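PDB 2CYB: tyrosine--tRNA ligase from Archaeoglobus fulgidus, which probably activates tyrosine with ATP to tyrosyl-adenylate and then transfers the tyrosyl group to the acceptor end of its cognate tRNA. Local coordinates for residues A90-N93 with K94-I98. Sequence-based numbering, arbitrary orientation.
Sequences ADYN and KKVFI
Ala90 O accepts a hydrogen bond from Lys94 N at 3.1 Å, the first of four successive i to i+4 bonds that identify this piece of helix 83-99 as regular alpha-helix in the Rossmann-type catalytic domain of a class I synthetase. The next residue, Asp91, repeats the pattern through its carbonyl to Lys95 N; the methylenes of Lys95 also lie against that oxygen, with Lys95 CG 3.4 Å from Asp91 O. Lys94 instead carries its amine, by bends late in its chain, to a salt bridge with Glu104.

At Tyr92 the backbone bond to Val96 N is matched by a side-chain contact one turn along. With CG anti to the backbone N (chi1 168°), the phenol ring projects outward from the helix and leans toward its C-terminal end, and one of its faces receives the Val96 methyl. The CH-pi assignment rests on Val96 CG2 lying 3.8 Å from the Tyr92 ring centroid and 24° off the ring normal. The methyl is displaced toward the phenolic end of the ring, its nearest ring atom being Tyr92 CZ at 3.5 Å.

Asn93 turns to the buried side, where ND2 donates to Ser42 O in the 'HIGH' region and the side chain also packs on Pro41 and Ile45. Phe97, beside it, rests on Leu70 and Phe109 from strands 65-70 and 108-111 and meets the ring of Tyr39; its side chain is about 9 Å from the bound tyrosine, near the substrate but not in contact with it. Between the two residues Phe97 N points almost straight at its acceptor, with an N-H...O angle of 176° and a length of 2.9 Å to Asn93 O, while Phe97 CD2 approaches Asn93 O to 3.1 Å, the ring lying oblique to that oxygen.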
loop_
_atom_site.group_PDB
_atom_site.type_symbol
_atom_site.label_atom_id
_atom_site.label_comp_id
_atom_site.label_asym_id
_atom_site.label_seq_id
_atom_site.Cartn_x
_atom_site.Cartn_y
_atom_site.Cartn_z
ATOM N N ALA A 90 -19.401 -13.112 0.965
ATOM C CA ALA A 90 -20.029 -11.811 1.158
ATOM C C ALA A 90 -21.548 -11.891 0.991
ATOM O O ALA A 90 -22.297 -11.297 1.770
ATOM C CB ALA A 90 -19.448 -10.798 0.181
ATOM N N ASP A 91 -22.001 -12.621 -0.021
ATOM C CA ASP A 91 -23.438 -12.761 -0.260
ATOM C C ASP A 91 -24.069 -13.543 0.884
ATOM O O ASP A 91 -25.150 -13.203 1.360
ATOM C CB ASP A 91 -23.703 -13.486 -1.579
ATOM C CG ASP A 91 -23.227 -12.699 -2.778
ATOM O OD1 ASP A 91 -23.613 -11.516 -2.901
ATOM O OD2 ASP A 91 -22.472 -13.265 -3.598
ATOM N N TYR A 92 -23.379 -14.591 1.318
ATOM C CA TYR A 92 -23.854 -15.408 2.421
ATOM C C TYR A 92 -23.968 -14.561 3.679
ATOM O O TYR A 92 -24.956 -14.647 4.409
ATOM C CB TYR A 92 -22.893 -16.567 2.675
ATOM C CG TYR A 92 -23.161 -17.279 3.978
ATOM C CD1 TYR A 92 -24.393 -17.888 4.221
ATOM C CD2 TYR A 92 -22.194 -17.322 4.980
ATOM C CE1 TYR A 92 -24.656 -18.519 5.434
ATOM C CE2 TYR A 92 -22.445 -17.949 6.197
ATOM C CZ TYR A 92 -23.677 -18.544 6.417
ATOM O OH TYR A 92 -23.930 -19.162 7.618
ATOM N N ASN A 93 -22.946 -13.751 3.935
ATOM C CA ASN A 93 -22.943 -12.882 5.109
ATOM C C ASN A 93 -24.109 -11.903 5.109
ATOM O O ASN A 93 -24.703 -11.645 6.155
ATOM C CB ASN A 93 -21.627 -12.100 5.198
ATOM C CG ASN A 93 -20.471 -12.947 5.702
ATOM O OD1 ASN A 93 -19.381 -12.430 5.949
ATOM N ND2 ASN A 93 -20.700 -14.250 5.859
ATOM N N LYS A 94 -24.435 -11.341 3.946
ATOM C CA LYS A 94 -25.545 -10.398 3.870
ATOM C C LYS A 94 -26.833 -11.088 4.303
ATOM O O LYS A 94 -27.635 -10.514 5.039
ATOM C CB LYS A 94 -25.690 -9.846 2.449
ATOM C CG LYS A 94 -26.752 -8.757 2.290
ATOM C CD LYS A 94 -26.422 -7.884 1.080
ATOM C CE LYS A 94 -27.441 -7.991 -0.044
ATOM N NZ LYS A 94 -28.648 -7.160 0.208
ATOM N N LYS A 95 -27.018 -12.326 3.856
ATOM C CA LYS A 95 -28.210 -13.092 4.213
ATOM C C LYS A 95 -28.303 -13.286 5.723
ATOM O O LYS A 95 -29.369 -13.115 6.320
ATOM C CB LYS A 95 -28.186 -14.462 3.534
ATOM C CG LYS A 95 -28.264 -14.410 2.022
ATOM C CD LYS A 95 -28.294 -15.812 1.440
ATOM C CE LYS A 95 -28.467 -15.778 -0.069
ATOM N NZ LYS A 95 -28.568 -17.152 -0.641
ATOM N N VAL A 96 -27.181 -13.639 6.340
ATOM C CA VAL A 96 -27.155 -13.860 7.778
ATOM C C VAL A 96 -27.462 -12.588 8.550
ATOM O O VAL A 96 -28.307 -12.594 9.443
ATOM C CB VAL A 96 -25.785 -14.408 8.234
ATOM C CG1 VAL A 96 -25.771 -14.589 9.749
ATOM C CG2 VAL A 96 -25.506 -15.728 7.541
ATOM N N PHE A 97 -26.778 -11.497 8.212
ATOM C CA PHE A 97 -27.009 -10.236 8.902
ATOM C C PHE A 97 -28.478 -9.831 8.835
ATOM O O PHE A 97 -29.025 -9.292 9.798
ATOM C CB PHE A 97 -26.119 -9.128 8.326
ATOM C CG PHE A 97 -24.660 -9.276 8.684
ATOM C CD1 PHE A 97 -24.273 -9.468 10.007
ATOM C CD2 PHE A 97 -23.675 -9.210 7.702
ATOM C CE1 PHE A 97 -22.923 -9.596 10.351
ATOM C CE2 PHE A 97 -22.326 -9.336 8.035
ATOM C CZ PHE A 97 -21.950 -9.529 9.364
ATOM N N ILE A 98 -29.113 -10.095 7.696
ATOM C CA ILE A 98 -30.529 -9.781 7.535
ATOM C C ILE A 98 -31.314 -10.683 8.484
ATOM O O ILE A 98 -32.144 -10.217 9.269
ATOM C CB ILE A 98 -31.003 -10.047 6.089
ATOM C CG1 ILE A 98 -30.294 -9.093 5.127
ATOM C CG2 ILE A 98 -32.520 -9.870 5.993
ATOM C CD1 ILE A 98 -30.616 -9.335 3.672
#